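Local coordinates for protein beta-glycosidase (Bacteroides caccae, PDB 6T2R) that probably hydrolyses beta-linked galactose bonds inside mucin O-glycan chains as an endo-acting family 16 glycoside hydrolase of the gut microbiota, at residues S48-G53 with N59-D64; I80-T85 with Q91-G96. All coordinates share one frame; numbering follows the deposited sequence.

Overall arrangement
Strand 48-49 runs into a loop, and the chain folds back at 59-64 to close contact 1. This happens before strand 68-71 begins. The chain then enters strand 74-81, turns, and returns as strand 92-98, and contact 2 closes that hairpin. The two contacts are in series; neither nests in the other. Their centres lie about 10 Å apart, on the same side of the chain's centre. Strand 92-98 joins them: it pairs with 48-49 and with 74-81. I50 N lies 2.9 Å from G96 O, and T60 OG1 lies 2.7 Å from T94 OG1, both probable hydrogen bonds. One sulfate ion touches both contacts.

Contact 1 (S48-G53 with N59-D64); sequences SRIPRG and NTQSFD. With SO4 (sulfate ion), chain C.
At chi1 -171° R52 CG lies opposite the backbone N, and bends at chi2 and chi3 fold the guanidinium back over the 59-64 backbone and onto Q61 O. The contact closes the loop that follows strand 48-49 in the antiparallel beta fold of this family 16 enzyme. R52 NE donates to Q61 O at 2.7 Å, in the carbonyl plane. NH1 adds a weak bond to the same oxygen. N59 O lies over one face of the guanidinium. R52 NH1 also donates to sulfate O1, and NH2 donates to O4 at 2.9 Å; the ion, probably from crystallisation, accepts from A90 N. A chi1 of -69° brings the F63 ring to R49 and P51. CD1 is 3.7 Å from R49 CB, and CZ packs on P51 CB. R49 NH1 makes a weak bond to F63 O at 2.7 Å. NH1 has its stronger partner in D65, a salt bridge, and the R49 guanidinium makes a cation-pi contact with Y68. I50 CG2 meets Q61 CG. Elsewhere, Q61 NE2 is hydrogen-bonded to M234 O and W57 O. A water sits 2.9 Å from I50 O and 2.7 Å from Q61 OE1, and accepts from S62 N at 3.1 Å.

Contact 2 (I80-T85 with Q91-G96); sequences IVNDNT and QYLTGG. With SO4 (sulfate ion), chain C.
An antiparallel beta hairpin, strand 74-81 with strand 92-98, is joined here at its loop end by I80 and L93. These two form a hydrogen-bonded pair. I80 N donates to L93 O at 2.8 Å, and L93 N donates to I80 O at 2.9 Å. V81 and Y92 follow as a non-hydrogen-bonded pair. Past the strand end, N82 N gives a third bond to Q91 O, at 3.1 Å. This ladder belongs to the antiparallel beta fold of the family 16 enzyme. G95 continues the pairing with K78, while T94 and G96 bond to the backbones of T60 and I50.

I80 and L93 point to the same face of the sheet. I80 CG1 meets L93 CB at 3.8 Å, the two side chains crossing at a slant. Y92 turns away from the other strand. Its ring still meets I80 O at the edge, in plane, and V244 and L249 lie against its side chain.

A chi1 of -176° swings the N82 amide beside L93. L93 CG packs on N82 CB, and CD1 lies 3.7 Å from N82 OD1. N82 OD1 also accepts a weak bond from N84 N. N82 ND2 is hydrogen-bonded to A90 O. It also donates to sulfate O2 at 3.0 Å. N84 ND2 reaches the same oxygen at 2.8 Å, so two amides grip one sulfate oxygen, while L93 CD2 touches sulfate O1 at 3.5 Å.

Contact 1 (S48-G53 with N59-D64)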
loop_
_atom_site.group_PDB
_atom_site.type_symbol
_atom_site.label_atom_id
_atom_site.label_comp_id
_atom_site.label_asym_id
_atom_site.label_seq_id
_atom_site.Cartn_x
_atom_site.Cartn_y
_atom_site.Cartn_z
ATOM N N SER A 48 -12.503 5.434 -1.561
ATOM C CA SER A 48 -12.642 6.905 -1.626
ATOM C C SER A 48 -11.313 7.450 -2.132
ATOM O O SER A 48 -10.229 6.791 -1.892
ATOM C CB SER A 48 -12.998 7.483 -0.267
ATOM O OG SER A 48 -14.165 6.888 0.275
ATOM N N ARG A 49 -11.369 8.584 -2.817
ATOM C CA ARG A 49 -10.159 9.333 -3.228
ATOM C C ARG A 49 -9.468 9.861 -1.981
ATOM O O ARG A 49 -10.166 10.210 -0.989
ATOM C CB ARG A 49 -10.488 10.462 -4.209
ATOM C CG ARG A 49 -11.018 9.962 -5.544
ATOM C CD ARG A 49 -11.126 11.070 -6.588
ATOM N NE ARG A 49 -11.554 10.483 -7.847
ATOM C CZ ARG A 49 -11.938 11.153 -8.932
ATOM N NH1 ARG A 49 -11.912 12.468 -8.977
ATOM N NH2 ARG A 49 -12.299 10.487 -9.998
ATOM N N ILE A 50 -8.141 9.910 -2.024
ATOM C CA ILE A 50 -7.364 10.348 -0.841
ATOM C C ILE A 50 -7.289 11.868 -0.875
ATOM O O ILE A 50 -6.798 12.452 -1.835
ATOM C CB ILE A 50 -5.963 9.706 -0.806
ATOM C CG1 ILE A 50 -6.002 8.174 -0.674
ATOM C CG2 ILE A 50 -5.133 10.347 0.288
ATOM C CD1 ILE A 50 -4.668 7.510 -0.927
ATOM N N PRO A 51 -7.604 12.549 0.242
ATOM C CA PRO A 51 -7.453 13.994 0.294
ATOM C C PRO A 51 -5.993 14.428 0.486
ATOM O O PRO A 51 -5.153 13.627 0.932
ATOM C CB PRO A 51 -8.322 14.388 1.498
ATOM C CG PRO A 51 -8.271 13.184 2.423
ATOM C CD PRO A 51 -8.066 11.981 1.521
ATOM N N ARG A 52 -5.751 15.698 0.160
ATOM C CA ARG A 52 -4.530 16.478 0.473
ATOM C C ARG A 52 -4.186 16.334 1.958
ATOM O O ARG A 52 -5.088 16.403 2.760
ATOM C CB ARG A 52 -4.771 17.956 0.145
ATOM C CG ARG A 52 -3.522 18.822 0.230
ATOM C CD ARG A 52 -2.391 18.278 -0.599
ATOM N NE ARG A 52 -2.822 18.077 -1.987
ATOM C CZ ARG A 52 -2.993 19.059 -2.892
ATOM N NH1 ARG A 52 -3.353 18.783 -4.135
ATOM N NH2 ARG A 52 -2.811 20.325 -2.560
ATOM N N GLY A 53 -2.904 16.198 2.284
ATOM C CA GLY A 53 -2.375 16.415 3.643
ATOM C C GLY A 53 -0.906 16.799 3.609
ATOM O O GLY A 53 -0.286 16.784 2.488
ATOM N N ASN A 59 1.153 15.261 0.242
ATOM C CA ASN A 59 1.418 16.560 -0.423
ATOM C C ASN A 59 0.613 16.845 -1.682
ATOM O O ASN A 59 0.355 18.024 -1.956
ATOM C CB ASN A 59 2.795 16.560 -1.089
ATOM C CG ASN A 59 3.699 17.289 -0.176
ATOM O OD1 ASN A 59 3.176 17.790 0.785
ATOM N ND2 ASN A 59 4.974 17.351 -0.460
ATOM N N THR A 60 0.490 15.842 -2.528
ATOM C CA THR A 60 0.083 16.000 -3.941
ATOM C C THR A 60 -1.320 15.435 -4.146
ATOM O O THR A 60 -1.831 15.529 -5.304
ATOM C CB THR A 60 1.132 15.290 -4.797
ATOM O OG1 THR A 60 1.224 13.936 -4.322
ATOM C CG2 THR A 60 2.470 16.002 -4.735
ATOM N N GLN A 61 -1.883 14.813 -3.097
ATOM C CA GLN A 61 -3.102 13.971 -3.226
ATOM C C GLN A 61 -4.208 14.918 -3.650
ATOM O O GLN A 61 -4.164 16.078 -3.181
ATOM C CB GLN A 61 -3.380 13.219 -1.933
ATOM C CG GLN A 61 -2.274 12.220 -1.587
ATOM C CD GLN A 61 -2.065 11.070 -2.563
ATOM O OE1 GLN A 61 -3.010 10.576 -3.184
ATOM N NE2 GLN A 61 -0.813 10.635 -2.702
ATOM N N SER A 62 -5.061 14.489 -4.569
ATOM C CA SER A 62 -5.962 15.409 -5.329
ATOM C C SER A 62 -7.276 14.718 -5.676
ATOM O O SER A 62 -7.256 13.493 -5.953
ATOM C CB SER A 62 -5.284 15.897 -6.558
ATOM O OG SER A 62 -6.178 16.565 -7.412
ATOM N N PHE A 63 -8.364 15.490 -5.696
ATOM C CA PHE A 63 -9.697 15.037 -6.179
ATOM C C PHE A 63 -9.813 15.285 -7.688
ATOM O O PHE A 63 -10.788 14.869 -8.284
ATOM C CB PHE A 63 -10.828 15.697 -5.390
ATOM C CG PHE A 63 -10.926 15.246 -3.952
ATOM C CD1 PHE A 63 -10.310 14.080 -3.516
ATOM C CD2 PHE A 63 -11.637 15.991 -3.031
ATOM C CE1 PHE A 63 -10.401 13.683 -2.193
ATOM C CE2 PHE A 63 -11.737 15.582 -1.711
ATOM C CZ PHE A 63 -11.123 14.427 -1.295
ATOM N N ASP A 64 -8.782 15.836 -8.319
ATOM C CA ASP A 64 -8.793 16.145 -9.776
ATOM C C ASP A 64 -9.013 14.870 -10.596
ATOM O O ASP A 64 -8.170 13.955 -10.514
ATOM C CB ASP A 64 -7.495 16.825 -10.233
ATOM C CG ASP A 64 -7.732 17.573 -11.522
ATOM O OD1 ASP A 64 -8.327 16.961 -12.453
ATOM O OD2 ASP A 64 -7.382 18.772 -11.565
HETATM S S SO4 C . -4.052 22.421 -5.357
HETATM O O1 SO4 C . -4.490 21.132 -5.791
HETATM O O2 SO4 C . -3.902 23.336 -6.492
HETATM O O3 SO4 C . -5.041 22.944 -4.448
HETATM O O4 SO4 C . -2.769 22.301 -4.693
HETATM O O HOH W 1 -5.412 11.431 -4.209
#

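Contact 2 (I80-T85 with Q91-G96)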
loop_
_atom_site.group_PDB
_atom_site.type_symbol
_atom_site.label_atom_id
_atom_site.label_comp_id
_atom_site.label_asym_id
_atom_site.label_seq_id
_atom_site.Cartn_x
_atom_site.Cartn_y
_atom_site.Cartn_z
ATOM N N ILE A 80 0.724 14.158 -12.247
ATOM C CA ILE A 80 0.734 15.186 -13.322
ATOM C C ILE A 80 1.261 16.516 -12.770
ATOM O O ILE A 80 1.194 16.774 -11.552
ATOM C CB ILE A 80 -0.682 15.350 -13.900
ATOM C CG1 ILE A 80 -1.627 15.967 -12.868
ATOM C CG2 ILE A 80 -1.196 14.025 -14.443
ATOM C CD1 ILE A 80 -3.062 16.023 -13.296
ATOM N N VAL A 81 1.742 17.356 -13.668
ATOM C CA VAL A 81 2.071 18.766 -13.368
ATOM C C VAL A 81 0.755 19.486 -13.099
ATOM O O VAL A 81 -0.145 19.327 -13.912
ATOM C CB VAL A 81 2.795 19.437 -14.536
ATOM C CG1 VAL A 81 3.224 20.833 -14.108
ATOM C CG2 VAL A 81 3.965 18.617 -15.050
ATOM N N ASN A 82 0.663 20.226 -11.998
ATOM C CA ASN A 82 -0.509 21.062 -11.654
ATOM C C ASN A 82 -0.433 22.392 -12.413
ATOM O O ASN A 82 0.614 23.014 -12.365
ATOM C CB ASN A 82 -0.503 21.360 -10.165
ATOM C CG ASN A 82 -1.716 22.128 -9.711
ATOM O OD1 ASN A 82 -2.628 22.357 -10.491
ATOM N ND2 ASN A 82 -1.722 22.534 -8.456
ATOM N N ASP A 83 -1.537 22.866 -12.989
ATOM C CA ASP A 83 -1.592 24.219 -13.604
ATOM C C ASP A 83 -2.355 25.196 -12.709
ATOM O O ASP A 83 -2.949 26.083 -13.284
ATOM C CB ASP A 83 -2.229 24.178 -14.988
ATOM C CG ASP A 83 -3.043 22.926 -15.199
ATOM O OD1 ASP A 83 -3.962 22.662 -14.377
ATOM O OD2 ASP A 83 -2.699 22.196 -16.140
ATOM N N ASN A 84 -2.324 25.065 -11.376
ATOM C CA ASN A 84 -2.940 26.044 -10.436
ATOM C C ASN A 84 -1.874 27.084 -10.059
ATOM O O ASN A 84 -0.813 26.695 -9.523
ATOM C CB ASN A 84 -3.588 25.385 -9.211
ATOM C CG ASN A 84 -4.314 26.355 -8.287
ATOM O OD1 ASN A 84 -4.442 27.546 -8.576
ATOM N ND2 ASN A 84 -4.788 25.870 -7.149
ATOM N N THR A 85 -2.182 28.353 -10.364
ATOM C CA THR A 85 -1.446 29.596 -10.007
ATOM C C THR A 85 -1.570 29.842 -8.512
ATOM O O THR A 85 -0.566 30.267 -7.926
ATOM C CB THR A 85 -2.043 30.837 -10.697
ATOM O OG1 THR A 85 -1.869 30.678 -12.105
ATOM C CG2 THR A 85 -1.435 32.154 -10.251
ATOM N N GLN A 91 2.774 21.770 -6.564
ATOM C CA GLN A 91 3.467 21.762 -7.871
ATOM C C GLN A 91 2.985 20.578 -8.711
ATOM O O GLN A 91 2.907 20.721 -9.930
ATOM C CB GLN A 91 4.954 21.678 -7.575
ATOM C CG GLN A 91 5.848 21.950 -8.766
ATOM C CD GLN A 91 7.245 22.181 -8.233
ATOM O OE1 GLN A 91 7.464 22.216 -7.023
ATOM N NE2 GLN A 91 8.208 22.341 -9.124
ATOM N N TYR A 92 2.644 19.462 -8.064
ATOM C CA TYR A 92 2.249 18.196 -8.726
ATOM C C TYR A 92 1.002 17.650 -8.046
ATOM O O TYR A 92 0.815 17.905 -6.839
ATOM C CB TYR A 92 3.394 17.196 -8.655
ATOM C CG TYR A 92 4.668 17.718 -9.243
ATOM C CD1 TYR A 92 4.855 17.714 -10.607
ATOM C CD2 TYR A 92 5.698 18.191 -8.451
ATOM C CE1 TYR A 92 6.019 18.191 -11.187
ATOM C CE2 TYR A 92 6.882 18.652 -9.013
ATOM C CZ TYR A 92 7.030 18.682 -10.389
ATOM O OH TYR A 92 8.176 19.124 -10.997
ATOM N N LEU A 93 0.175 16.956 -8.824
ATOM C CA LEU A 93 -1.101 16.321 -8.401
ATOM C C LEU A 93 -1.008 14.799 -8.610
ATOM O O LEU A 93 -0.571 14.363 -9.724
ATOM C CB LEU A 93 -2.248 16.891 -9.226
ATOM C CG LEU A 93 -2.445 18.393 -9.105
ATOM C CD1 LEU A 93 -3.596 18.838 -10.001
ATOM C CD2 LEU A 93 -2.694 18.792 -7.646
ATOM N N THR A 94 -1.397 14.013 -7.599
ATOM C CA THR A 94 -1.386 12.534 -7.703
ATOM C C THR A 94 -2.751 12.000 -7.287
ATOM O O THR A 94 -3.447 12.666 -6.479
ATOM C CB THR A 94 -0.267 11.886 -6.871
ATOM O OG1 THR A 94 -0.498 12.216 -5.494
ATOM C CG2 THR A 94 1.114 12.294 -7.336
ATOM N N GLY A 95 -3.116 10.857 -7.862
ATOM C CA GLY A 95 -4.346 10.123 -7.512
ATOM C C GLY A 95 -4.021 9.010 -6.531
ATOM O O GLY A 95 -2.904 8.430 -6.621
ATOM N N GLY A 96 -4.950 8.760 -5.611
ATOM C CA GLY A 96 -4.892 7.699 -4.596
ATOM C C GLY A 96 -6.285 7.311 -4.140
ATOM O O GLY A 96 -7.183 8.179 -4.158
HETATM S S SO4 C . -4.052 22.421 -5.357
HETATM O O1 SO4 C . -4.490 21.132 -5.791
HETATM O O2 SO4 C . -3.902 23.336 -6.492
HETATM O O3 SO4 C . -5.041 22.944 -4.448
HETATM O O4 SO4 C . -2.769 22.301 -4.693
#